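UPF0141 protein yjdB (Campylobacter jejuni subsp. jejuni HB93-13, PDB 4TN0) probably transfers phosphoethanolamine to surface targets of the cell through its zinc-bearing periplasmic domain, and is required for polymyxin resistance and motility. Local coordinates at residues Gly36-Lys40 with Asn41-Phe45; Pro174-Thr178 with Asn179-Lys183. All coordinates share one frame; numbering follows the deposited sequence.

Contact 1. Residues Gly36-Lys40 with Asn41-Phe45; sequences GGYTK and NDTNF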
loop_
_atom_site.group_PDB
_atom_site.type_symbol
_atom_site.label_atom_id
_atom_site.label_comp_id
_atom_site.label_asym_id
_atom_site.label_seq_id
_atom_site.Cartn_x
_atom_site.Cartn_y
_atom_site.Cartn_z
ATOM N N GLY A 36 11.786 -6.930 8.042
ATOM C CA GLY A 36 11.604 -6.485 9.410
ATOM C C GLY A 36 12.059 -7.513 10.422
ATOM O O GLY A 36 11.810 -7.359 11.615
ATOM N N GLY A 37 12.722 -8.567 9.959
ATOM C CA GLY A 37 13.249 -9.547 10.888
ATOM C C GLY A 37 12.478 -10.849 11.023
ATOM O O GLY A 37 12.682 -11.594 11.989
ATOM N N TYR A 38 11.567 -11.112 10.090
ATOM C CA TYR A 38 10.936 -12.430 10.007
ATOM C C TYR A 38 11.963 -13.430 9.475
ATOM O O TYR A 38 12.611 -13.183 8.465
ATOM C CB TYR A 38 9.690 -12.368 9.115
ATOM C CG TYR A 38 8.907 -13.652 8.928
ATOM C CD1 TYR A 38 8.290 -14.296 10.000
ATOM C CD2 TYR A 38 8.734 -14.187 7.658
ATOM C CE1 TYR A 38 7.548 -15.468 9.806
ATOM C CE2 TYR A 38 8.001 -15.337 7.456
ATOM C CZ TYR A 38 7.410 -15.978 8.522
ATOM O OH TYR A 38 6.687 -17.130 8.265
ATOM N N THR A 39 12.111 -14.566 10.136
ATOM C CA THR A 39 13.197 -15.468 9.777
ATOM C C THR A 39 12.799 -16.838 9.170
ATOM O O THR A 39 13.605 -17.460 8.481
ATOM C CB THR A 39 14.058 -15.707 11.013
ATOM O OG1 THR A 39 13.191 -16.039 12.097
ATOM C CG2 THR A 39 14.772 -14.442 11.396
ATOM N N LYS A 40 11.553 -17.267 9.365
ATOM C CA LYS A 40 11.099 -18.579 8.902
ATOM C C LYS A 40 11.240 -18.678 7.390
ATOM O O LYS A 40 11.871 -19.597 6.890
ATOM C CB LYS A 40 9.649 -18.829 9.320
ATOM C CG LYS A 40 8.992 -20.101 8.755
ATOM C CD LYS A 40 9.009 -21.259 9.749
ATOM C CE LYS A 40 8.417 -22.539 9.134
ATOM N NZ LYS A 40 7.015 -22.374 8.613
ATOM N N ASN A 41 10.643 -17.739 6.664
ATOM C CA ASN A 41 10.804 -17.678 5.207
ATOM C C ASN A 41 11.226 -16.277 4.762
ATOM O O ASN A 41 10.733 -15.290 5.295
ATOM C CB ASN A 41 9.511 -18.097 4.488
ATOM C CG ASN A 41 9.082 -19.515 4.842
ATOM O OD1 ASN A 41 9.918 -20.403 4.982
ATOM N ND2 ASN A 41 7.776 -19.735 4.974
ATOM N N ASP A 42 12.171 -16.193 3.828
ATOM C CA ASP A 42 12.655 -14.896 3.342
ATOM C C ASP A 42 11.679 -14.276 2.346
ATOM O O ASP A 42 11.910 -14.301 1.129
ATOM C CB ASP A 42 14.036 -15.021 2.692
ATOM C CG ASP A 42 14.617 -13.669 2.297
ATOM O OD1 ASP A 42 14.139 -12.640 2.821
ATOM O OD2 ASP A 42 15.527 -13.626 1.440
ATOM N N THR A 43 10.600 -13.701 2.869
ATOM C CA THR A 43 9.513 -13.160 2.046
ATOM C C THR A 43 9.914 -11.943 1.208
ATOM O O THR A 43 9.261 -11.611 0.215
ATOM C CB THR A 43 8.321 -12.760 2.911
ATOM O OG1 THR A 43 8.774 -11.888 3.951
ATOM C CG2 THR A 43 7.670 -13.990 3.521
ATOM N N ASN A 44 10.966 -11.257 1.631
ATOM C CA ASN A 44 11.385 -10.039 0.955
ATOM C C ASN A 44 12.668 -10.189 0.141
ATOM O O ASN A 44 13.479 -9.272 0.062
ATOM C CB ASN A 44 11.528 -8.937 1.986
ATOM C CG ASN A 44 10.235 -8.670 2.711
ATOM O OD1 ASN A 44 10.176 -8.711 3.937
ATOM N ND2 ASN A 44 9.192 -8.373 1.957
ATOM N N PHE A 45 12.836 -11.372 -0.439
ATOM C CA PHE A 45 13.976 -11.727 -1.279
ATOM C C PHE A 45 14.262 -10.737 -2.422
ATOM O O PHE A 45 15.419 -10.446 -2.715
ATOM C CB PHE A 45 13.733 -13.114 -1.851
ATOM C CG PHE A 45 14.790 -13.579 -2.794
ATOM C CD1 PHE A 45 15.976 -14.110 -2.310
ATOM C CD2 PHE A 45 14.598 -13.502 -4.166
ATOM C CE1 PHE A 45 16.954 -14.558 -3.176
ATOM C CE2 PHE A 45 15.577 -13.942 -5.041
ATOM C CZ PHE A 45 16.759 -14.470 -4.542
#
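Tyr-38 lays its ring along the chain of Asn-41 to Thr-43: CD2 of Tyr-38 comes to 3.3 Å from the carbonyl O of Asn-41, approached obliquely, and CE2 of Tyr-38 rests 4.2 Å from the methyl CG2 of Thr-43. The amide N of Lys-40 sits over the centre of one ring face, 4.2 Å above the plane. With CG anti to the backbone N, chi1 -180° carries the ring across to that chain. A broad flat side chain with a polar end suits this place, since it fills the bend and still reaches helix 186-211.

The stretch belongs to the loop joining strands 18-24 and 53-59 of the alkaline phosphatase-like fold, and Asp-42 forms the centre of an inverse gamma turn, with a weak bond from Thr-43 N to Asn-41 O. Lys-40 and Asn-41 run side by side, CG of Lys-40 lying 3.9 Å from OD1 of Asn-41. Tyr-38 OH and Asn-41 ND2 both hydrogen-bond OD2 of Asp-194, tying the two halves of the turn to one acceptor on the helix. The amide NH2 carries two hydrogens, and ND2 also bonds OD1 of Asn-191. Thr-43 turns OG1 to Asn-32 O and Ser-34 N (chi1 53°), leaving CG2 for the tyrosine.

Contact 2. Residues Pro174-Thr178 with Asn179-Lys183; sequences PTCDT and NELSK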
loop_
_atom_site.group_PDB
_atom_site.type_symbol
_atom_site.label_atom_id
_atom_site.label_comp_id
_atom_site.label_asym_id
_atom_site.label_seq_id
_atom_site.Cartn_x
_atom_site.Cartn_y
_atom_site.Cartn_z
ATOM N N PRO A 174 5.572 -27.480 2.670
ATOM C CA PRO A 174 4.291 -27.736 1.989
ATOM C C PRO A 174 3.330 -26.543 2.096
ATOM O O PRO A 174 3.628 -25.623 2.843
ATOM C CB PRO A 174 3.741 -28.953 2.725
ATOM C CG PRO A 174 4.328 -28.838 4.126
ATOM C CD PRO A 174 5.697 -28.234 3.938
ATOM N N THR A 175 2.233 -26.566 1.339
ATOM C CA THR A 175 1.262 -25.493 1.299
ATOM C C THR A 175 -0.156 -25.945 1.662
ATOM O O THR A 175 -0.453 -27.139 1.754
ATOM C CB THR A 175 1.208 -24.848 -0.119
ATOM O OG1 THR A 175 0.699 -25.797 -1.069
ATOM C CG2 THR A 175 2.587 -24.360 -0.553
ATOM N N CYS A 176 -1.041 -24.973 1.841
ATOM C CA CYS A 176 -2.431 -25.223 2.197
ATOM C C CYS A 176 -3.300 -24.827 1.018
ATOM O O CYS A 176 -3.627 -23.654 0.868
ATOM C CB CYS A 176 -2.799 -24.427 3.457
ATOM S SG CYS A 176 -4.520 -24.435 3.992
ATOM N N ASP A 177 -3.647 -25.789 0.161
ATOM C CA ASP A 177 -4.316 -25.469 -1.107
ATOM C C ASP A 177 -5.825 -25.664 -0.973
ATOM O O ASP A 177 -6.459 -26.386 -1.742
ATOM C CB ASP A 177 -3.740 -26.319 -2.252
ATOM C CG ASP A 177 -2.218 -26.158 -2.404
ATOM O OD1 ASP A 177 -1.664 -25.079 -2.123
ATOM O OD2 ASP A 177 -1.545 -27.159 -2.723
ATOM N N THR A 178 -6.396 -24.985 0.010
ATOM C CA THR A 178 -7.827 -25.052 0.252
ATOM C C THR A 178 -8.262 -23.754 0.930
ATOM O O THR A 178 -7.429 -23.042 1.489
ATOM C CB THR A 178 -8.178 -26.278 1.147
ATOM O OG1 THR A 178 -9.572 -26.277 1.466
ATOM C CG2 THR A 178 -7.373 -26.260 2.423
ATOM N N ASN A 179 -9.553 -23.448 0.884
ATOM C CA ASN A 179 -10.088 -22.327 1.648
ATOM C C ASN A 179 -10.484 -22.783 3.093
ATOM O O ASN A 179 -10.892 -21.991 3.931
ATOM C CB ASN A 179 -11.245 -21.703 0.875
ATOM C CG ASN A 179 -12.409 -22.622 0.733
ATOM O OD1 ASN A 179 -12.246 -23.831 0.655
ATOM N ND2 ASN A 179 -13.594 -22.044 0.584
ATOM N N GLU A 180 -10.482 -24.091 3.301
ATOM C CA GLU A 180 -10.855 -24.740 4.561
ATOM C C GLU A 180 -9.646 -24.775 5.498
ATOM O O GLU A 180 -9.065 -25.830 5.776
ATOM C CB GLU A 180 -11.390 -26.135 4.220
ATOM C CG GLU A 180 -12.613 -26.013 3.300
ATOM C CD GLU A 180 -13.283 -27.340 2.908
ATOM O OE1 GLU A 180 -12.865 -28.407 3.370
ATOM O OE2 GLU A 180 -14.281 -27.295 2.161
ATOM N N LEU A 181 -9.291 -23.592 5.971
ATOM C CA LEU A 181 -8.007 -23.331 6.604
ATOM C C LEU A 181 -7.746 -24.121 7.849
ATOM O O LEU A 181 -6.597 -24.466 8.119
ATOM C CB LEU A 181 -7.892 -21.845 6.941
ATOM C CG LEU A 181 -8.119 -20.907 5.777
ATOM C CD1 LEU A 181 -7.877 -19.470 6.247
ATOM C CD2 LEU A 181 -7.170 -21.288 4.648
ATOM N N SER A 182 -8.776 -24.417 8.629
ATOM C CA SER A 182 -8.454 -25.087 9.894
ATOM C C SER A 182 -8.040 -26.551 9.682
ATOM O O SER A 182 -7.389 -27.132 10.546
ATOM C CB SER A 182 -9.603 -25.009 10.895
ATOM O OG SER A 182 -10.780 -25.615 10.411
ATOM N N LYS A 183 -8.321 -27.109 8.508
ATOM C CA LYS A 183 -7.902 -28.492 8.215
ATOM C C LYS A 183 -6.390 -28.610 8.000
ATOM O O LYS A 183 -5.803 -29.646 8.290
ATOM C CB LYS A 183 -8.629 -29.016 6.971
ATOM C CG LYS A 183 -10.122 -29.102 7.169
ATOM C CD LYS A 183 -10.846 -29.531 5.928
ATOM C CE LYS A 183 -12.283 -29.847 6.274
ATOM N NZ LYS A 183 -13.166 -30.151 5.109
#
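Thr-178 receives the amide of Glu-180 on its hydroxyl: the bond from Glu-180 N to Thr-178 OG1 is 3.0 Å long and fairly straight, at 162°. The hydroxyl stands anti to the backbone N of its own residue (chi1 176°) and therefore leans forward over the following peptides, where CB of Glu-180 also packs on OG1 of Thr-178 at 3.3 Å. This is an ST turn, and the short side chain of threonine, with its acceptor close to the backbone, suits it. Next along the chain, the methyl CD2 of Leu-181 lies 3.6 Å from the carbonyl O of Thr-178 and 4.2 Å from SG of Cys-176, an apolar touch on the buried sulfur.

That sulfur is half of the disulfide to Cys-184, which closes a covalent ring around this bend in the loop from strand 146-152 to helix 186-211 of the alkaline phosphatase-like domain. Within the ring the chain makes two inverse gamma turns, centred on Asp-177 and Glu-180, before residues 181-183 take helical backbone angles.

Farther out, polar side chains bridge each half of the bend. The hydroxyl of Thr-175 gives its proton to OD1 of Asp-177 over 2.7 Å, meeting the carboxylate on its syn side but 29° out of plane. On the other half, Lys-183 reaches back with an extended chain to Glu-180, forming a salt bridge whose modelled length is very short and should not be read closely. Leu-181, by contrast, is buried between Tyr-161, Leu-189 and Tyr-237, which explains its apolar character. Helix 186-211 then positions the start of the bend: Thr-192 OG1 accepts the amide of Cys-176, and Asn-191 ND2 binds the carbonyl O of Pro-174, a residue preceded by a cis peptide bond.

In the fold
Both contacts are local bends set against helix 186-211, which meets both through Asn-191: its OD1 accepts from Asn-41 of contact 1 and its ND2 donates to the carbonyl of Pro-174 of contact 2. Contact 1 is a surface contact, about 19 Å between its centre and that of the chain; contact 2 is partly buried yet farther out, at about 26 Å. They do not touch, their nearest atoms being about 7 Å apart. Their chemistry also differs. Residues 36-45 have no hydrogen bond between their halves and rely on aromatic packing and polar ties to the helix and to residues 32-35, whereas residues 174-183 have one, and Cys-176 is joined to Cys-184 just beyond them.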